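Local coordinates for minor fimbrium subunit Mfa5 (Porphyromonas gingivalis ATCC 33277, PDB 6TO1), which serves as an accessory subunit of the minor fimbriae, the surface pili that mediate biofilm formation and adhesion to host cells and other oral bacteria, at residues L539-K542 / P546-A549; Q566-P571 / V578-K583; V602-T605 / K609-R612. All blocks are in the same frame, centred on the assembly; numbering follows the deposited sequence.

Contact 1 (L539-K542 / P546-A549); sequences LVNK and PIQA. With PO4 (phosphate ion), chain E.
Val540 and Pro546 form a single backbone bridge, their CA atoms 4.3 Å apart, and one weak hydrogen bond follows it, from Ile547 N to Leu539 O at 3.3 Å with an angle of 160° at the hydrogen. Proline, lacking an N-H, cannot donate here, and Val540 CG1 lies 3.9 Å from Pro546 N. Ile547 and Leu539 carry much of the contact, Ile547 sending its CB toward segment 539-542. CG1 of Ile547 sits between backbone N and carbonyl carbon (chi1 58°), which sends Ile547 CD1 against Leu539 CD2 at a tight 3.5 Å and leaves CG2 for Asn541. This CG2 methyl packs against the amide nitrogen of Asn541, with Ile547 CG2 3.6 Å from Asn541 ND2, and against Asn541 CB. The polar end of Asn541 is engaged within the turn: ND2 bonds to Gln545 and OD1 to the backbone N of Asp543. Beyond Ile547, Ala549 N donates to O2 of a phosphate ion at 2.8 Å, an ion probably taken up from the crystallisation liquor and also bound by His561. Between the two segments apolar contact thus outweighs polar, while backbone bonds of Leu539 and Ile547 to His561 and the asparagine bonds add polar ties around it.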
# COMPACT_ATOMS: atom_id res chain seq x y z
N LEU A 539 41.65 -46.60 -23.82
CA LEU A 539 42.79 -47.41 -24.21
C LEU A 539 43.67 -47.73 -23.01
O LEU A 539 43.99 -46.84 -22.21
CB LEU A 539 43.60 -46.67 -25.27
CG LEU A 539 44.87 -47.33 -25.83
CD1 LEU A 539 44.44 -48.60 -26.54
CD2 LEU A 539 45.66 -46.43 -26.75
N VAL A 540 44.03 -49.00 -22.86
CA VAL A 540 45.08 -49.40 -21.93
C VAL A 540 46.16 -50.13 -22.71
O VAL A 540 45.95 -50.62 -23.83
CB VAL A 540 44.57 -50.29 -20.78
CG1 VAL A 540 43.56 -49.55 -19.93
CG2 VAL A 540 43.99 -51.60 -21.33
N ASN A 541 47.34 -50.21 -22.11
CA ASN A 541 48.39 -50.97 -22.75
C ASN A 541 48.29 -52.45 -22.38
O ASN A 541 47.35 -52.91 -21.70
CB ASN A 541 49.77 -50.38 -22.40
CG ASN A 541 50.11 -50.48 -20.94
OD1 ASN A 541 49.55 -51.30 -20.21
ND2 ASN A 541 51.05 -49.65 -20.49
N LYS A 542 49.30 -53.20 -22.86
CA LYS A 542 49.47 -54.62 -22.57
C LYS A 542 49.38 -55.00 -21.11
O LYS A 542 49.06 -56.15 -20.80
CB LYS A 542 50.89 -55.00 -22.93
CG LYS A 542 51.27 -54.83 -24.29
CD LYS A 542 52.79 -54.71 -24.42
CE LYS A 542 53.51 -55.91 -23.88
NZ LYS A 542 54.87 -55.56 -23.28
N PRO A 546 46.25 -47.46 -18.09
CA PRO A 546 45.71 -46.40 -18.95
C PRO A 546 46.83 -45.64 -19.62
O PRO A 546 47.84 -45.29 -19.00
CB PRO A 546 44.93 -45.52 -17.97
CG PRO A 546 45.53 -45.80 -16.66
CD PRO A 546 45.92 -47.23 -16.67
N ILE A 547 46.64 -45.37 -20.91
CA ILE A 547 47.69 -44.78 -21.73
C ILE A 547 47.06 -43.78 -22.69
O ILE A 547 45.89 -43.90 -23.05
CB ILE A 547 48.49 -45.82 -22.53
CG1 ILE A 547 47.59 -46.66 -23.44
CG2 ILE A 547 49.26 -46.70 -21.57
CD1 ILE A 547 48.33 -47.24 -24.66
N GLN A 548 47.86 -42.81 -23.11
CA GLN A 548 47.54 -42.02 -24.28
C GLN A 548 47.79 -42.85 -25.53
O GLN A 548 48.31 -43.97 -25.47
CB GLN A 548 48.36 -40.73 -24.31
CG GLN A 548 48.22 -39.91 -23.04
CD GLN A 548 49.15 -38.72 -23.01
OE1 GLN A 548 50.25 -38.76 -23.57
NE2 GLN A 548 48.73 -37.65 -22.35
N ALA A 549 47.41 -42.29 -26.68
CA ALA A 549 47.54 -43.02 -27.94
C ALA A 549 49.00 -43.36 -28.25
O ALA A 549 49.26 -44.35 -28.94
CB ALA A 549 46.93 -42.21 -29.07
P PO4 E . 45.33 -38.97 -26.32
O1 PO4 E . 45.21 -39.61 -24.96
O2 PO4 E . 46.38 -39.68 -27.15
O3 PO4 E . 45.73 -37.53 -26.11
O4 PO4 E . 44.00 -39.00 -27.05

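Contact 2 (Q566-P571 / V578-K583); sequences QDFFLP and VPKWIK
A water bridges two backbone carbonyls that, both being acceptors, could not bond each other: it donates to Phe569 O at 2.8 Å and Lys580 O at 2.6 Å, though other acceptors compete for its protons. No hydrogen bond joins the two segments directly, and side chains make the rest of the contact. Lys580 runs beside Phe568 in the same direction, laying its methylenes over one ring face. Its CD stands 3.9 Å from the ring centroid of Phe568 and 9° off the normal, a CH-pi contact, while Lys580 CB meets Phe568 CG at 3.6 Å. Lysine suits this place because its long aliphatic shaft can cover an aromatic ring and still carry the ammonium past the rim. Gln566 NE2, weakly hydrogen-bonded to Asp567 O, lies over the opposite face, offset toward the rim. Leu570, with CG anti to its N (chi1 -154°), reaches back to the other segment, where Leu570 CD2 lies 3.8 Å from Pro579 O and CD1 rests against the Lys580-Trp581 peptide. Further along, Ile582 crosses Pro571 obliquely, Ile582 CG1 lying 3.7 Å from Pro571 CD, and Ile582 CD1 meets the Phe569 ring. Tyr594 of strand 592-596 packs on this cluster. Both segments reach strand 530-539 through backbone bonds, and in 578-583 Lys580 and Trp581 together face Ile577, the signature of a classic beta bulge.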
# COMPACT_ATOMS: atom_id res chain seq x y z
N GLN A 566 31.84 -41.51 -26.39
CA GLN A 566 31.05 -41.78 -25.20
C GLN A 566 29.58 -41.89 -25.57
O GLN A 566 29.11 -41.26 -26.52
CB GLN A 566 31.29 -40.66 -24.18
CG GLN A 566 30.43 -40.73 -22.96
CD GLN A 566 29.41 -39.60 -22.93
OE1 GLN A 566 29.77 -38.42 -22.99
NE2 GLN A 566 28.14 -39.95 -22.83
N ASP A 567 28.86 -42.77 -24.88
CA ASP A 567 27.42 -42.89 -25.08
C ASP A 567 26.75 -43.01 -23.71
O ASP A 567 27.40 -43.07 -22.67
CB ASP A 567 27.04 -44.06 -26.01
CG ASP A 567 27.44 -45.44 -25.48
OD1 ASP A 567 27.48 -45.66 -24.26
OD2 ASP A 567 27.70 -46.34 -26.30
N PHE A 568 25.42 -43.05 -23.72
CA PHE A 568 24.64 -43.15 -22.50
C PHE A 568 23.99 -44.51 -22.40
O PHE A 568 23.66 -45.14 -23.41
CB PHE A 568 23.56 -42.07 -22.45
CG PHE A 568 24.11 -40.70 -22.28
CD1 PHE A 568 24.37 -39.92 -23.39
CD2 PHE A 568 24.39 -40.19 -21.02
CE1 PHE A 568 24.88 -38.65 -23.26
CE2 PHE A 568 24.91 -38.91 -20.89
CZ PHE A 568 25.15 -38.14 -22.01
N PHE A 569 23.78 -44.94 -21.16
CA PHE A 569 23.13 -46.19 -20.81
C PHE A 569 21.73 -45.91 -20.30
O PHE A 569 21.54 -45.05 -19.44
CB PHE A 569 23.92 -46.94 -19.73
CG PHE A 569 23.13 -48.04 -19.04
CD1 PHE A 569 23.04 -49.30 -19.60
CD2 PHE A 569 22.51 -47.80 -17.82
CE1 PHE A 569 22.32 -50.31 -18.96
CE2 PHE A 569 21.79 -48.80 -17.18
CZ PHE A 569 21.70 -50.06 -17.75
N LEU A 570 20.76 -46.67 -20.80
CA LEU A 570 19.38 -46.59 -20.34
C LEU A 570 18.92 -47.97 -19.88
O LEU A 570 18.90 -48.91 -20.69
CB LEU A 570 18.48 -46.06 -21.46
CG LEU A 570 17.20 -45.35 -21.04
CD1 LEU A 570 17.51 -44.13 -20.19
CD2 LEU A 570 16.39 -44.97 -22.27
N PRO A 571 18.55 -48.15 -18.64
CA PRO A 571 18.14 -49.47 -18.16
C PRO A 571 16.73 -49.79 -18.65
O PRO A 571 16.08 -48.98 -19.30
CB PRO A 571 18.18 -49.32 -16.64
CG PRO A 571 17.82 -47.86 -16.44
CD PRO A 571 18.30 -47.10 -17.62
N VAL A 578 13.86 -41.42 -22.75
CA VAL A 578 14.86 -41.51 -23.81
C VAL A 578 15.44 -40.12 -24.02
O VAL A 578 14.73 -39.12 -23.87
CB VAL A 578 14.28 -42.05 -25.13
CG1 VAL A 578 13.45 -43.28 -24.89
CG2 VAL A 578 13.49 -40.97 -25.86
N PRO A 579 16.72 -40.00 -24.39
CA PRO A 579 17.65 -41.12 -24.61
C PRO A 579 18.49 -41.54 -23.41
O PRO A 579 19.10 -42.61 -23.45
CB PRO A 579 18.57 -40.56 -25.71
CG PRO A 579 18.63 -39.10 -25.41
CD PRO A 579 17.31 -38.71 -24.77
N LYS A 580 18.52 -40.74 -22.35
CA LYS A 580 19.54 -40.91 -21.32
C LYS A 580 19.09 -40.70 -19.89
O LYS A 580 19.90 -40.93 -18.98
CB LYS A 580 20.70 -39.94 -21.62
CG LYS A 580 20.29 -38.46 -21.56
CD LYS A 580 21.23 -37.60 -22.37
CE LYS A 580 21.66 -36.37 -21.60
NZ LYS A 580 22.37 -35.41 -22.49
N TRP A 581 17.83 -40.34 -19.63
CA TRP A 581 17.43 -39.88 -18.29
C TRP A 581 16.88 -41.02 -17.45
O TRP A 581 15.77 -41.53 -17.68
CB TRP A 581 16.42 -38.73 -18.41
CG TRP A 581 16.89 -37.61 -19.24
CD1 TRP A 581 16.51 -37.31 -20.52
CD2 TRP A 581 17.82 -36.59 -18.86
NE1 TRP A 581 17.16 -36.19 -20.96
CE2 TRP A 581 17.98 -35.73 -19.96
CE3 TRP A 581 18.55 -36.33 -17.70
CZ2 TRP A 581 18.82 -34.62 -19.93
CZ3 TRP A 581 19.41 -35.23 -17.68
CH2 TRP A 581 19.53 -34.40 -18.77
N ILE A 582 17.64 -41.41 -16.44
CA ILE A 582 17.30 -42.52 -15.55
C ILE A 582 16.55 -41.97 -14.35
O ILE A 582 17.11 -41.17 -13.58
CB ILE A 582 18.56 -43.29 -15.12
CG1 ILE A 582 19.31 -43.76 -16.36
CG2 ILE A 582 18.20 -44.38 -14.17
CD1 ILE A 582 20.71 -44.28 -16.08
N LYS A 583 15.31 -42.40 -14.18
CA LYS A 583 14.49 -41.94 -13.08
C LYS A 583 15.11 -42.32 -11.74
O LYS A 583 15.47 -43.47 -11.51
CB LYS A 583 13.09 -42.53 -13.19
CG LYS A 583 12.11 -42.04 -12.11
CD LYS A 583 10.68 -42.12 -12.64
CE LYS A 583 9.68 -41.44 -11.68
NZ LYS A 583 8.38 -41.19 -12.36
O HOH W 1 22.11 -42.34 -19.03

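Contact 3 (V602-T605 / K609-R612); sequences VITT and KRYR
Arg610 lays its aliphatic shaft across Val602, with Arg610 CG 3.7 Å from Val602 CG1, on one face of an antiparallel beta hairpin formed by strands 602-604 and 610-614. The same shaft, bent at chi3 (-71°), brings Arg610 NE to Thr604 OG1 at 3.1 Å; the hydroxyl lies at the guanidinium edge, tilted 16° from its plane. Arginine suits this diagonal and cross-strand position because carbon covers the valine while nitrogen serves the threonine, with NH1 left to bond Tyr646. Ile603 and Tyr611 form the hydrogen-bonded pair, tied by Ile603 N to Tyr611 O at 2.9 Å and by Tyr611 N to Ile603 O at 2.7 Å. Their side chains occupy the buried face, where Tyr641 packs on both, a fitting place for branched and aromatic bulk. Toward the turn, Thr605 N donates to Lys609 O at 2.8 Å, extending the pairing beyond the strands. One carboxylate oxygen, Asp607 OD1, links Thr605 OG1 and Lys609 N across the turn. Thr605 OG1 lies in the plane of the Tyr611 ring, at its edge, 3.5 Å from Tyr611 CE2, and a water donating to it also hydrogen-bonds Tyr611 OH at 2.7 Å.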
# COMPACT_ATOMS: atom_id res chain seq x y z
N VAL A 602 34.48 -55.28 -29.14
CA VAL A 602 35.54 -55.08 -30.11
C VAL A 602 35.34 -53.73 -30.78
O VAL A 602 34.23 -53.41 -31.22
CB VAL A 602 35.57 -56.21 -31.16
CG1 VAL A 602 36.55 -55.87 -32.23
CG2 VAL A 602 35.90 -57.52 -30.50
N ILE A 603 36.40 -52.94 -30.85
CA ILE A 603 36.37 -51.64 -31.51
C ILE A 603 37.39 -51.63 -32.63
O ILE A 603 38.58 -51.89 -32.40
CB ILE A 603 36.65 -50.48 -30.53
CG1 ILE A 603 35.62 -50.41 -29.41
CG2 ILE A 603 36.76 -49.17 -31.32
CD1 ILE A 603 36.07 -49.54 -28.21
N THR A 604 36.94 -51.26 -33.82
CA THR A 604 37.82 -51.06 -34.96
C THR A 604 37.81 -49.59 -35.33
O THR A 604 36.76 -49.06 -35.70
CB THR A 604 37.39 -51.90 -36.16
OG1 THR A 604 37.29 -53.27 -35.79
CG2 THR A 604 38.41 -51.74 -37.28
N THR A 605 38.98 -48.95 -35.24
CA THR A 605 39.12 -47.52 -35.46
C THR A 605 39.22 -47.21 -36.95
O THR A 605 39.31 -48.11 -37.80
CB THR A 605 40.34 -46.99 -34.72
OG1 THR A 605 41.44 -47.90 -34.84
CG2 THR A 605 40.02 -46.80 -33.26
N LYS A 609 42.97 -50.15 -37.04
CA LYS A 609 43.40 -50.84 -35.84
C LYS A 609 42.19 -51.39 -35.09
O LYS A 609 41.10 -50.83 -35.13
CB LYS A 609 44.18 -49.90 -34.93
CG LYS A 609 45.63 -49.73 -35.31
CD LYS A 609 46.15 -48.37 -34.83
CE LYS A 609 47.58 -48.10 -35.29
NZ LYS A 609 48.53 -48.20 -34.15
N ARG A 610 42.40 -52.52 -34.42
CA ARG A 610 41.34 -53.19 -33.69
C ARG A 610 41.72 -53.36 -32.23
O ARG A 610 42.88 -53.65 -31.91
CB ARG A 610 41.03 -54.56 -34.30
CG ARG A 610 39.86 -55.23 -33.65
CD ARG A 610 39.40 -56.42 -34.46
NE ARG A 610 38.74 -55.99 -35.69
CZ ARG A 610 39.00 -56.49 -36.89
NH1 ARG A 610 39.91 -57.44 -37.04
NH2 ARG A 610 38.35 -56.02 -37.94
N TYR A 611 40.73 -53.18 -31.35
CA TYR A 611 40.91 -53.15 -29.90
C TYR A 611 39.92 -54.08 -29.25
O TYR A 611 38.74 -54.11 -29.63
CB TYR A 611 40.73 -51.70 -29.36
CG TYR A 611 41.72 -50.76 -29.96
CD1 TYR A 611 42.93 -50.49 -29.34
CD2 TYR A 611 41.49 -50.19 -31.21
CE1 TYR A 611 43.85 -49.66 -29.93
CE2 TYR A 611 42.40 -49.35 -31.78
CZ TYR A 611 43.57 -49.10 -31.15
OH TYR A 611 44.47 -48.27 -31.73
N ARG A 612 40.37 -54.85 -28.26
CA ARG A 612 39.50 -55.80 -27.62
C ARG A 612 39.31 -55.45 -26.15
O ARG A 612 40.25 -55.00 -25.48
CB ARG A 612 39.99 -57.25 -27.72
CG ARG A 612 41.23 -57.59 -26.92
CD ARG A 612 40.83 -58.45 -25.74
NE ARG A 612 41.95 -59.06 -25.03
CZ ARG A 612 41.83 -59.65 -23.85
NH1 ARG A 612 40.64 -59.70 -23.25
NH2 ARG A 612 42.90 -60.20 -23.27
O HOH W 2 43.81 -46.18 -33.32

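Overall arrangement
All three contacts lie in the last part of the modelled chain, far from the von Willebrand factor type A domain and its magnesium site, and they follow one another in series without nesting or crossing. Contact 1 closes a short turn just as strand 530-539 ends. Contact 2 closes a longer loop after strand 565-568, about 27 Å from contact 1 between centres, and the chain returns through 582-583 to pair with strand 530-539. Contact 3 closes the hairpin 602-604/610-614, which joins the sheet through strand 634-643. Contacts 1 and 3 touch, Leu539 CD1 meeting Tyr611 CE1 at 3.6 Å, whereas contact 2 stays about 9 Å from contact 3 at the nearest atoms.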